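Local coordinates for outer membrane porin protein 32 (Delftia acidovorans, PDB 2FGQ) that forms trimeric, anion-selective channels through the bacterial outer membrane and is captured here with malate bound, at residues T31-R42 with F55-D64; L199-G209 with G221-I232. All coordinates share one frame; numbering follows the deposited sequence.

Both contacts are neighbouring-strand pairs of one closed sheet, the 16-stranded antiparallel barrel of a Gram-negative porin. Contact 1 comes first along the chain, pairing strand 26-48 with strand 51-60; contact 2 follows after it has closed, pairing strand 199-213 with strand 218-230. Each is thus a beta hairpin of adjacent strands. Their centres are 28 Å apart, on opposite sides of the centre of the chain, and their nearest atoms stay about 14 Å from each other without touching. Contact 1 holds Thr36 of the malate pocket and Asp64 of a calcium site, and its side of the barrel wall lies against the other two subunits, whereas contact 2 belongs to wall that no other chain of the trimer touches.

Contact 1 (T31-R42 with F55-D64); sequences TSGASTSRLGLR and FWLEGEIFGD. With CA (calcium ion), chain C; SO4 (sulfate ion), chain G.
Leu39 pairs with Gly59, and Leu41 with Leu57, through reciprocal backbone hydrogen bonds that zip strands 38-42 and 55-60 together antiparallel (axes 4.6 Å apart). Beyond the strand end, Ile61 N still bonds to Ser37 O.

The charged group centres on Arg38. Bent at chi3 (67°), its chain turns the guanidinium side-on to Thr36 O, which takes both NE and NH2, while NH1 reaches sulfate O3 at 2.7 Å and NH2 reaches O4. Glu58 OE2 lies 3.8 Å from Arg38 NE, well out of the guanidinium plane, so this long salt bridge rests on charge alone; the same carboxylate is also paired with Arg75. Trp56 NE1 donates in its ring plane to Glu58 OE1 at 2.9 Å.

Arg42 CD makes a CH-pi contact over one face of the Trp56 six-membered ring, 3.7 Å from its centroid; purely apolar is Ile61 CD1 against Leu39 CB.

Water 1 joins Thr31 OG1, Ser32 OG, Glu60 OE2 and Ile61 O; Glu60 OE2 also forms a salt bridge with Lys308. Water 2 links Thr31 OG1 to Asp64 OD1. Asp64 OD2 binds calcium at 2.4 Å, together with Leu29 O and Gly309 O of the same chain and Asn136 and Glu158 of a second subunit, a site spanning the subunit interface.

Thr36 OG1 bonds to malate, and the sulfate on Arg38, probably from the crystallisation liquor, is consistent with a channel wall suited to anions.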
loop_
_atom_site.group_PDB
_atom_site.type_symbol
_atom_site.label_atom_id
_atom_site.label_comp_id
_atom_site.label_asym_id
_atom_site.label_seq_id
_atom_site.Cartn_x
_atom_site.Cartn_y
_atom_site.Cartn_z
ATOM N N THR A 31 -2.338 18.806 -2.753
ATOM C CA THR A 31 -3.541 18.021 -2.542
ATOM C C THR A 31 -4.377 18.512 -1.399
ATOM O O THR A 31 -3.897 19.247 -0.511
ATOM C CB THR A 31 -3.186 16.523 -2.305
ATOM O OG1 THR A 31 -2.415 16.374 -1.087
ATOM C CG2 THR A 31 -2.393 15.933 -3.475
ATOM N N SER A 32 -5.643 18.085 -1.407
ATOM C CA SER A 32 -6.445 18.087 -0.203
ATOM C C SER A 32 -6.670 19.498 0.351
ATOM O O SER A 32 -6.563 19.747 1.557
ATOM C CB SER A 32 -5.815 17.122 0.801
ATOM O OG SER A 32 -5.867 15.795 0.316
ATOM N N GLY A 33 -7.059 20.415 -0.536
ATOM C CA GLY A 33 -7.316 21.794 -0.152
ATOM C C GLY A 33 -8.699 22.046 0.400
ATOM O O GLY A 33 -8.862 22.954 1.208
ATOM N N ALA A 34 -9.693 21.294 -0.069
ATOM C CA ALA A 34 -11.100 21.435 0.351
ATOM C C ALA A 34 -11.553 20.238 1.216
ATOM O O ALA A 34 -12.231 20.408 2.214
ATOM C CB ALA A 34 -12.009 21.610 -0.847
ATOM N N SER A 35 -11.173 19.024 0.841
ATOM C CA SER A 35 -11.374 17.821 1.671
ATOM C C SER A 35 -10.154 16.959 1.547
ATOM O O SER A 35 -9.519 16.933 0.493
ATOM C CB SER A 35 -12.575 17.022 1.194
ATOM O OG SER A 35 -13.785 17.748 1.284
ATOM N N THR A 36 -9.835 16.213 2.583
ATOM C CA THR A 36 -8.719 15.293 2.465
ATOM C C THR A 36 -9.007 14.191 1.459
ATOM O O THR A 36 -10.022 13.518 1.525
ATOM C CB THR A 36 -8.335 14.717 3.824
ATOM O OG1 THR A 36 -8.077 15.793 4.750
ATOM C CG2 THR A 36 -7.071 13.862 3.723
ATOM N N SER A 37 -8.091 14.037 0.518
ATOM C CA SER A 37 -8.188 12.974 -0.475
ATOM C C SER A 37 -8.076 11.632 0.202
ATOM O O SER A 37 -7.292 11.468 1.122
ATOM C CB SER A 37 -7.081 13.067 -1.523
ATOM O OG SER A 37 -7.034 14.291 -2.175
ATOM N N ARG A 38 -8.890 10.693 -0.251
ATOM C CA ARG A 38 -8.973 9.401 0.423
ATOM C C ARG A 38 -9.509 8.322 -0.473
ATOM O O ARG A 38 -10.142 8.590 -1.499
ATOM C CB ARG A 38 -9.896 9.545 1.662
ATOM C CG ARG A 38 -11.370 9.677 1.329
ATOM C CD ARG A 38 -12.221 10.286 2.454
ATOM N NE ARG A 38 -11.862 11.668 2.654
ATOM C CZ ARG A 38 -12.439 12.481 3.524
ATOM N NH1 ARG A 38 -13.372 12.024 4.361
ATOM N NH2 ARG A 38 -12.085 13.758 3.569
ATOM N N LEU A 39 -9.296 7.087 -0.028
ATOM C CA LEU A 39 -9.827 5.884 -0.682
ATOM C C LEU A 39 -10.206 4.932 0.451
ATOM O O LEU A 39 -9.422 4.730 1.337
ATOM C CB LEU A 39 -8.807 5.267 -1.628
ATOM C CG LEU A 39 -9.233 3.953 -2.278
ATOM C CD1 LEU A 39 -10.379 4.152 -3.221
ATOM C CD2 LEU A 39 -8.056 3.382 -3.040
ATOM N N GLY A 40 -11.420 4.404 0.419
ATOM C CA GLY A 40 -11.884 3.541 1.483
ATOM C C GLY A 40 -12.928 2.547 1.070
ATOM O O GLY A 40 -13.545 2.620 0.001
ATOM N N LEU A 41 -13.128 1.597 1.984
ATOM C CA LEU A 41 -14.154 0.595 1.875
ATOM C C LEU A 41 -14.858 0.554 3.208
ATOM O O LEU A 41 -14.200 0.546 4.227
ATOM C CB LEU A 41 -13.519 -0.762 1.617
ATOM C CG LEU A 41 -12.771 -0.964 0.305
ATOM C CD1 LEU A 41 -11.706 0.044 -0.025
ATOM C CD2 LEU A 41 -12.148 -2.343 0.283
ATOM N N ARG A 42 -16.172 0.468 3.192
ATOM C CA ARG A 42 -16.935 0.335 4.426
ATOM C C ARG A 42 -18.116 -0.547 4.225
ATOM O O ARG A 42 -18.618 -0.731 3.123
ATOM C CB ARG A 42 -17.367 1.698 4.934
ATOM C CG ARG A 42 -18.239 2.451 3.986
ATOM C CD ARG A 42 -18.554 3.922 4.480
ATOM N NE ARG A 42 -19.328 4.632 3.457
ATOM C CZ ARG A 42 -19.081 5.844 2.948
ATOM N NH1 ARG A 42 -18.092 6.643 3.368
ATOM N NH2 ARG A 42 -19.898 6.295 2.011
ATOM N N PHE A 55 -17.497 -2.367 9.347
ATOM C CA PHE A 55 -16.076 -2.156 9.242
ATOM C C PHE A 55 -15.836 -0.942 8.350
ATOM O O PHE A 55 -16.712 -0.554 7.592
ATOM C CB PHE A 55 -15.370 -3.403 8.687
ATOM C CG PHE A 55 -15.489 -3.547 7.219
ATOM C CD1 PHE A 55 -14.513 -3.033 6.373
ATOM C CD2 PHE A 55 -16.641 -4.076 6.651
ATOM C CE1 PHE A 55 -14.661 -3.085 5.007
ATOM C CE2 PHE A 55 -16.769 -4.147 5.238
ATOM C CZ PHE A 55 -15.769 -3.639 4.444
ATOM N N TRP A 56 -14.648 -0.366 8.460
ATOM C CA TRP A 56 -14.305 0.819 7.690
ATOM C C TRP A 56 -12.801 0.881 7.551
ATOM O O TRP A 56 -12.071 0.883 8.558
ATOM C CB TRP A 56 -14.842 2.011 8.484
ATOM C CG TRP A 56 -14.800 3.319 7.778
ATOM C CD1 TRP A 56 -13.726 3.920 7.176
ATOM C CD2 TRP A 56 -15.890 4.219 7.639
ATOM N NE1 TRP A 56 -14.095 5.152 6.701
ATOM C CE2 TRP A 56 -15.412 5.359 6.952
ATOM C CE3 TRP A 56 -17.229 4.183 8.024
ATOM C CZ2 TRP A 56 -16.230 6.452 6.611
ATOM C CZ3 TRP A 56 -18.044 5.278 7.702
ATOM C CH2 TRP A 56 -17.542 6.399 7.015
ATOM N N LEU A 57 -12.321 0.877 6.311
ATOM C CA LEU A 57 -10.890 0.927 6.007
ATOM C C LEU A 57 -10.702 2.140 5.104
ATOM O O LEU A 57 -11.318 2.217 4.046
ATOM C CB LEU A 57 -10.435 -0.317 5.243
ATOM C CG LEU A 57 -10.555 -1.613 6.020
ATOM C CD1 LEU A 57 -10.320 -2.781 5.088
ATOM C CD2 LEU A 57 -9.618 -1.652 7.176
ATOM N N GLU A 58 -9.882 3.109 5.522
ATOM C CA GLU A 58 -9.698 4.321 4.739
ATOM C C GLU A 58 -8.276 4.829 4.862
ATOM O O GLU A 58 -7.700 4.908 5.936
ATOM C CB GLU A 58 -10.664 5.361 5.234
ATOM C CG GLU A 58 -10.647 6.690 4.523
ATOM C CD GLU A 58 -11.595 7.712 5.135
ATOM O OE1 GLU A 58 -12.746 7.354 5.455
ATOM O OE2 GLU A 58 -11.211 8.905 5.227
ATOM N N GLY A 59 -7.730 5.235 3.719
ATOM C CA GLY A 59 -6.406 5.820 3.640
ATOM C C GLY A 59 -6.364 7.074 2.810
ATOM O O GLY A 59 -7.203 7.282 1.944
ATOM N N GLU A 60 -5.360 7.885 3.107
ATOM C CA GLU A 60 -5.191 9.136 2.372
ATOM C C GLU A 60 -4.601 8.852 0.986
ATOM O O GLU A 60 -3.823 7.914 0.765
ATOM C CB GLU A 60 -4.231 10.062 3.115
ATOM C CG GLU A 60 -4.150 11.464 2.545
ATOM C CD GLU A 60 -3.516 12.511 3.440
ATOM O OE1 GLU A 60 -3.236 12.235 4.635
ATOM O OE2 GLU A 60 -3.365 13.670 2.934
ATOM N N ILE A 61 -5.049 9.676 0.040
ATOM C CA ILE A 61 -4.532 9.711 -1.317
ATOM C C ILE A 61 -3.703 10.960 -1.527
ATOM O O ILE A 61 -4.082 12.038 -1.120
ATOM C CB ILE A 61 -5.710 9.635 -2.328
ATOM C CG1 ILE A 61 -6.380 8.267 -2.230
ATOM C CG2 ILE A 61 -5.287 9.996 -3.746
ATOM C CD1 ILE A 61 -5.568 7.124 -2.752
ATOM N N PHE A 62 -2.588 10.815 -2.208
ATOM C CA PHE A 62 -1.699 11.890 -2.591
ATOM C C PHE A 62 -1.557 11.901 -4.105
ATOM O O PHE A 62 -0.672 11.236 -4.661
ATOM C CB PHE A 62 -0.319 11.726 -1.906
ATOM C CG PHE A 62 -0.384 11.639 -0.406
ATOM C CD1 PHE A 62 -0.375 12.791 0.386
ATOM C CD2 PHE A 62 -0.497 10.423 0.208
ATOM C CE1 PHE A 62 -0.442 12.711 1.789
ATOM C CE2 PHE A 62 -0.577 10.325 1.577
ATOM C CZ PHE A 62 -0.555 11.474 2.380
ATOM N N GLY A 63 -2.463 12.605 -4.777
ATOM C CA GLY A 63 -2.545 12.549 -6.224
ATOM C C GLY A 63 -1.358 13.161 -6.913
ATOM O O GLY A 63 -1.047 12.782 -8.033
ATOM N N ASP A 64 -0.639 14.054 -6.263
ATOM C CA ASP A 64 0.530 14.669 -6.898
ATOM C C ASP A 64 1.729 13.731 -7.070
ATOM O O ASP A 64 2.539 13.950 -7.961
ATOM C CB ASP A 64 0.940 15.972 -6.208
ATOM C CG ASP A 64 1.302 15.803 -4.732
ATOM O OD1 ASP A 64 0.876 14.838 -4.038
ATOM O OD2 ASP A 64 2.100 16.646 -4.229
HETATM CA CA CA C . 3.628 18.322 -5.010
HETATM S S SO4 G . -14.313 15.146 5.754
HETATM O O1 SO4 G . -14.358 15.792 4.415
HETATM O O2 SO4 G . -15.001 16.037 6.774
HETATM O O3 SO4 G . -14.929 13.770 5.682
HETATM O O4 SO4 G . -12.906 14.927 6.149
HETATM O O HOH W 1 -3.657 14.334 0.361
HETATM O O HOH W 2 0.320 15.898 -1.417
HETATM O O HOH W 3 -4.998 13.981 -4.362
HETATM O O HOH W 4 -14.584 9.417 4.895
HETATM O O HOH W 5 5.102 16.643 -3.972
#

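Contact 2 (L199-G209 with G221-I232); sequences LATDRDEITLG and GLLQQTKFKRDI
Leu222, near the start of 221-232, lays CD2 against Thr207 CG2 at 3.8 Å. Leu223 then exchanges backbone hydrogen bonds with Leu208, and their side chains share the outer surface of the sheet. Gln224 runs beside Thr207, pointing the same way, and its OE1 accepts from Thr207 OG1 at 2.9 Å, in the amide plane on a lone pair. Gln225 pairs with Ile206 through the backbone, placing its CB 3.9 Å from Ile206 CG2.

Thr226 sets its methyl CG2 over one face of the Arg203 guanidinium, 3.8 Å from CZ, and its OG1 shares water 9 with Arg203 NH2 and Glu205 OE1. After the Lys227-Asp204 backbone pair comes Phe228: Arg203 CG makes a CH-pi contact over its ring face, 3.9 Å from the centroid and 17° off the normal. With CG anti to the backbone N (chi1 -177°) and the chain extended, Arg203 passes over this ring to its salt bridge, NH1 to Glu205 OE1 at 2.9 Å. A leucine here would probably leave the Glu205 carboxylate without its cationic mate and the Thr226 methyl without the flat group it covers.

Lys229 pairs with Asp202 through the backbone, and Arg230 carries its CD to Leu199 CD2. Asp231 N closes the pairing on Ala200 O, while Ile232 CD1 meets Leu199 CD2 at 3.5 Å.

Strand 183-196 flanks 199-209, and strand 235-249 flanks 221-232. On the face bearing Arg203, Arg203 NE donates to Asp129 O, Phe118 touches Glu205 and Gln224, and Leu101 of helix 96-101 packs on Thr207 and Leu222.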
loop_
_atom_site.group_PDB
_atom_site.type_symbol
_atom_site.label_atom_id
_atom_site.label_comp_id
_atom_site.label_asym_id
_atom_site.label_seq_id
_atom_site.Cartn_x
_atom_site.Cartn_y
_atom_site.Cartn_z
ATOM N N LEU A 199 11.933 12.798 27.677
ATOM C CA LEU A 199 11.388 12.936 29.037
ATOM C C LEU A 199 9.862 12.825 29.019
ATOM O O LEU A 199 9.187 13.515 28.241
ATOM C CB LEU A 199 11.806 14.273 29.661
ATOM C CG LEU A 199 13.189 14.282 30.349
ATOM C CD1 LEU A 199 14.287 13.910 29.426
ATOM C CD2 LEU A 199 13.447 15.696 30.906
ATOM N N ALA A 200 9.335 11.993 29.906
ATOM C CA ALA A 200 7.901 11.702 29.979
ATOM C C ALA A 200 7.125 13.005 30.153
ATOM O O ALA A 200 7.504 13.848 30.970
ATOM C CB ALA A 200 7.613 10.778 31.139
ATOM N N THR A 201 6.038 13.125 29.401
ATOM C CA THR A 201 5.258 14.363 29.278
ATOM C C THR A 201 3.805 13.978 29.027
ATOM O O THR A 201 3.530 13.051 28.275
ATOM C CB THR A 201 5.783 15.200 28.107
ATOM O OG1 THR A 201 7.124 15.643 28.363
ATOM C CG2 THR A 201 5.003 16.462 27.864
ATOM N N ASP A 202 2.888 14.642 29.709
ATOM C CA ASP A 202 1.460 14.518 29.419
ATOM C C ASP A 202 1.068 15.591 28.413
ATOM O O ASP A 202 1.459 16.745 28.538
ATOM C CB ASP A 202 0.610 14.785 30.662
ATOM C CG ASP A 202 0.714 13.726 31.716
ATOM O OD1 ASP A 202 1.213 12.611 31.470
ATOM O OD2 ASP A 202 0.326 13.964 32.897
ATOM N N ARG A 203 0.241 15.223 27.454
ATOM C CA ARG A 203 -0.355 16.154 26.531
ATOM C C ARG A 203 -1.821 16.283 26.943
ATOM O O ARG A 203 -2.631 15.392 26.705
ATOM C CB ARG A 203 -0.245 15.628 25.087
ATOM C CG ARG A 203 -0.768 16.553 24.020
ATOM C CD ARG A 203 -0.915 15.875 22.671
ATOM N NE ARG A 203 -1.061 16.805 21.555
ATOM C CZ ARG A 203 -2.174 17.500 21.299
ATOM N NH1 ARG A 203 -3.279 17.323 22.034
ATOM N NH2 ARG A 203 -2.189 18.326 20.273
ATOM N N ASP A 204 -2.156 17.428 27.528
ATOM C CA ASP A 204 -3.494 17.714 28.047
ATOM C C ASP A 204 -4.186 18.687 27.094
ATOM O O ASP A 204 -3.587 19.669 26.701
ATOM C CB ASP A 204 -3.400 18.364 29.446
ATOM C CG ASP A 204 -2.744 17.493 30.456
ATOM O OD1 ASP A 204 -2.796 16.244 30.300
ATOM O OD2 ASP A 204 -2.171 17.970 31.470
ATOM N N GLU A 205 -5.436 18.439 26.746
ATOM C CA GLU A 205 -6.145 19.272 25.787
ATOM C C GLU A 205 -7.586 19.446 26.233
ATOM O O GLU A 205 -8.300 18.483 26.490
ATOM C CB GLU A 205 -6.119 18.571 24.441
ATOM C CG GLU A 205 -6.630 19.304 23.223
ATOM C CD GLU A 205 -6.815 18.326 22.072
ATOM O OE1 GLU A 205 -5.912 18.294 21.195
ATOM O OE2 GLU A 205 -7.840 17.563 22.084
ATOM N N ILE A 206 -8.009 20.696 26.310
ATOM C CA ILE A 206 -9.392 21.041 26.582
ATOM C C ILE A 206 -9.875 21.905 25.423
ATOM O O ILE A 206 -9.202 22.864 25.024
ATOM C CB ILE A 206 -9.545 21.732 27.944
ATOM C CG1 ILE A 206 -11.020 22.057 28.185
ATOM C CG2 ILE A 206 -8.781 22.995 27.971
ATOM C CD1 ILE A 206 -11.351 22.417 29.594
ATOM N N THR A 207 -11.030 21.570 24.880
ATOM C CA THR A 207 -11.540 22.207 23.676
ATOM C C THR A 207 -13.031 22.497 23.806
ATOM O O THR A 207 -13.788 21.643 24.244
ATOM C CB THR A 207 -11.339 21.286 22.452
ATOM O OG1 THR A 207 -10.009 20.778 22.436
ATOM C CG2 THR A 207 -11.491 22.073 21.159
ATOM N N LEU A 208 -13.444 23.718 23.473
ATOM C CA LEU A 208 -14.841 24.111 23.470
ATOM C C LEU A 208 -15.205 24.635 22.102
ATOM O O LEU A 208 -14.513 25.482 21.597
ATOM C CB LEU A 208 -15.064 25.189 24.553
ATOM C CG LEU A 208 -16.500 25.667 24.719
ATOM C CD1 LEU A 208 -17.393 24.593 25.273
ATOM C CD2 LEU A 208 -16.545 26.921 25.620
ATOM N N GLY A 209 -16.284 24.137 21.499
ATOM C CA GLY A 209 -16.701 24.621 20.200
ATOM C C GLY A 209 -18.200 24.842 20.177
ATOM O O GLY A 209 -18.934 24.193 20.907
ATOM N N GLY A 221 -17.270 28.875 16.222
ATOM C CA GLY A 221 -16.138 29.250 17.045
ATOM C C GLY A 221 -15.557 28.061 17.820
ATOM O O GLY A 221 -16.232 27.058 18.099
ATOM N N LEU A 222 -14.276 28.177 18.165
ATOM C CA LEU A 222 -13.543 27.095 18.848
ATOM C C LEU A 222 -12.534 27.817 19.768
ATOM O O LEU A 222 -11.896 28.792 19.352
ATOM C CB LEU A 222 -12.756 26.248 17.841
ATOM C CG LEU A 222 -13.212 24.904 17.231
ATOM C CD1 LEU A 222 -12.261 24.436 16.140
ATOM C CD2 LEU A 222 -13.325 23.776 18.256
ATOM N N LEU A 223 -12.395 27.323 20.990
ATOM C CA LEU A 223 -11.324 27.692 21.918
ATOM C C LEU A 223 -10.641 26.411 22.368
ATOM O O LEU A 223 -11.306 25.425 22.646
ATOM C CB LEU A 223 -11.914 28.344 23.165
ATOM C CG LEU A 223 -12.847 29.508 22.942
ATOM C CD1 LEU A 223 -13.575 29.773 24.227
ATOM C CD2 LEU A 223 -12.008 30.704 22.499
ATOM N N GLN A 224 -9.324 26.438 22.506
ATOM C CA GLN A 224 -8.604 25.266 22.915
ATOM C C GLN A 224 -7.359 25.636 23.684
ATOM O O GLN A 224 -6.654 26.570 23.305
ATOM C CB GLN A 224 -8.161 24.437 21.687
ATOM C CG GLN A 224 -7.585 23.074 22.013
ATOM C CD GLN A 224 -7.263 22.294 20.750
ATOM O OE1 GLN A 224 -7.872 21.220 20.488
ATOM N NE2 GLN A 224 -6.343 22.818 19.944
ATOM N N GLN A 225 -7.101 24.899 24.759
ATOM C CA GLN A 225 -5.814 24.964 25.452
ATOM C C GLN A 225 -5.167 23.611 25.382
ATOM O O GLN A 225 -5.777 22.612 25.761
ATOM C CB GLN A 225 -5.949 25.392 26.909
ATOM C CG GLN A 225 -4.613 25.472 27.586
ATOM C CD GLN A 225 -4.698 26.067 28.972
ATOM O OE1 GLN A 225 -4.783 25.332 29.946
ATOM N NE2 GLN A 225 -4.722 27.390 29.066
ATOM N N THR A 226 -3.933 23.595 24.864
ATOM C CA THR A 226 -3.138 22.380 24.790
ATOM C C THR A 226 -1.898 22.596 25.638
ATOM O O THR A 226 -1.148 23.550 25.410
ATOM C CB THR A 226 -2.731 22.167 23.360
ATOM O OG1 THR A 226 -3.913 22.093 22.554
ATOM C CG2 THR A 226 -2.057 20.813 23.216
ATOM N N LYS A 227 -1.684 21.725 26.611
ATOM C CA LYS A 227 -0.533 21.848 27.497
ATOM C C LYS A 227 0.268 20.552 27.456
ATOM O O LYS A 227 -0.265 19.496 27.788
ATOM C CB LYS A 227 -1.026 22.094 28.935
ATOM C CG LYS A 227 0.048 22.338 29.965
ATOM C CD LYS A 227 -0.466 22.915 31.330
ATOM C CE LYS A 227 -1.951 22.867 31.501
ATOM N NZ LYS A 227 -2.327 22.916 33.008
ATOM N N PHE A 228 1.536 20.622 27.060
ATOM C CA PHE A 228 2.452 19.522 27.242
ATOM C C PHE A 228 3.181 19.759 28.570
ATOM O O PHE A 228 4.021 20.665 28.682
ATOM C CB PHE A 228 3.451 19.436 26.096
ATOM C CG PHE A 228 2.903 18.956 24.756
ATOM C CD1 PHE A 228 2.206 19.786 23.921
ATOM C CD2 PHE A 228 3.182 17.679 24.313
ATOM C CE1 PHE A 228 1.768 19.356 22.656
ATOM C CE2 PHE A 228 2.804 17.235 23.030
ATOM C CZ PHE A 228 2.112 18.065 22.205
ATOM N N LYS A 229 2.828 18.979 29.563
ATOM C CA LYS A 229 3.314 19.117 30.941
ATOM C C LYS A 229 4.319 17.998 31.220
ATOM O O LYS A 229 3.964 16.824 31.266
ATOM C CB LYS A 229 2.140 19.010 31.906
ATOM C CG LYS A 229 2.470 19.342 33.316
ATOM C CD LYS A 229 1.213 19.641 34.178
ATOM C CE LYS A 229 1.403 19.109 35.591
ATOM N NZ LYS A 229 2.684 19.579 36.193
ATOM N N ARG A 230 5.580 18.361 31.369
ATOM C CA ARG A 230 6.645 17.390 31.545
ATOM C C ARG A 230 6.692 16.947 32.987
ATOM O O ARG A 230 6.556 17.769 33.898
ATOM C CB ARG A 230 7.943 18.045 31.066
ATOM C CG ARG A 230 9.155 17.195 31.064
ATOM C CD ARG A 230 10.318 17.872 30.400
ATOM N NE ARG A 230 10.716 19.067 31.144
ATOM C CZ ARG A 230 11.778 19.827 30.830
ATOM N NH1 ARG A 230 12.518 19.542 29.775
ATOM N NH2 ARG A 230 12.063 20.907 31.556
ATOM N N ASP A 231 6.836 15.642 33.221
ATOM C CA ASP A 231 6.768 15.079 34.583
ATOM C C ASP A 231 7.778 15.739 35.533
ATOM O O ASP A 231 7.432 15.991 36.689
ATOM C CB ASP A 231 7.021 13.564 34.607
ATOM C CG ASP A 231 5.905 12.741 33.987
ATOM O OD1 ASP A 231 4.963 13.283 33.355
ATOM O OD2 ASP A 231 5.923 11.487 34.106
ATOM N N ILE A 232 8.993 16.006 35.077
ATOM C CA ILE A 232 10.022 16.589 35.952
ATOM C C ILE A 232 9.818 18.084 36.183
ATOM O O ILE A 232 10.606 18.703 36.904
ATOM C CB ILE A 232 11.477 16.361 35.447
ATOM C CG1 ILE A 232 11.729 17.075 34.122
ATOM C CG2 ILE A 232 11.820 14.877 35.457
ATOM C CD1 ILE A 232 13.162 17.521 33.905
HETATM O O HOH W 6 9.769 14.326 32.658
HETATM O O HOH W 7 3.769 11.707 31.456
HETATM O O HOH W 8 2.086 12.224 34.809
HETATM O O HOH W 9 -4.262 20.312 20.515
#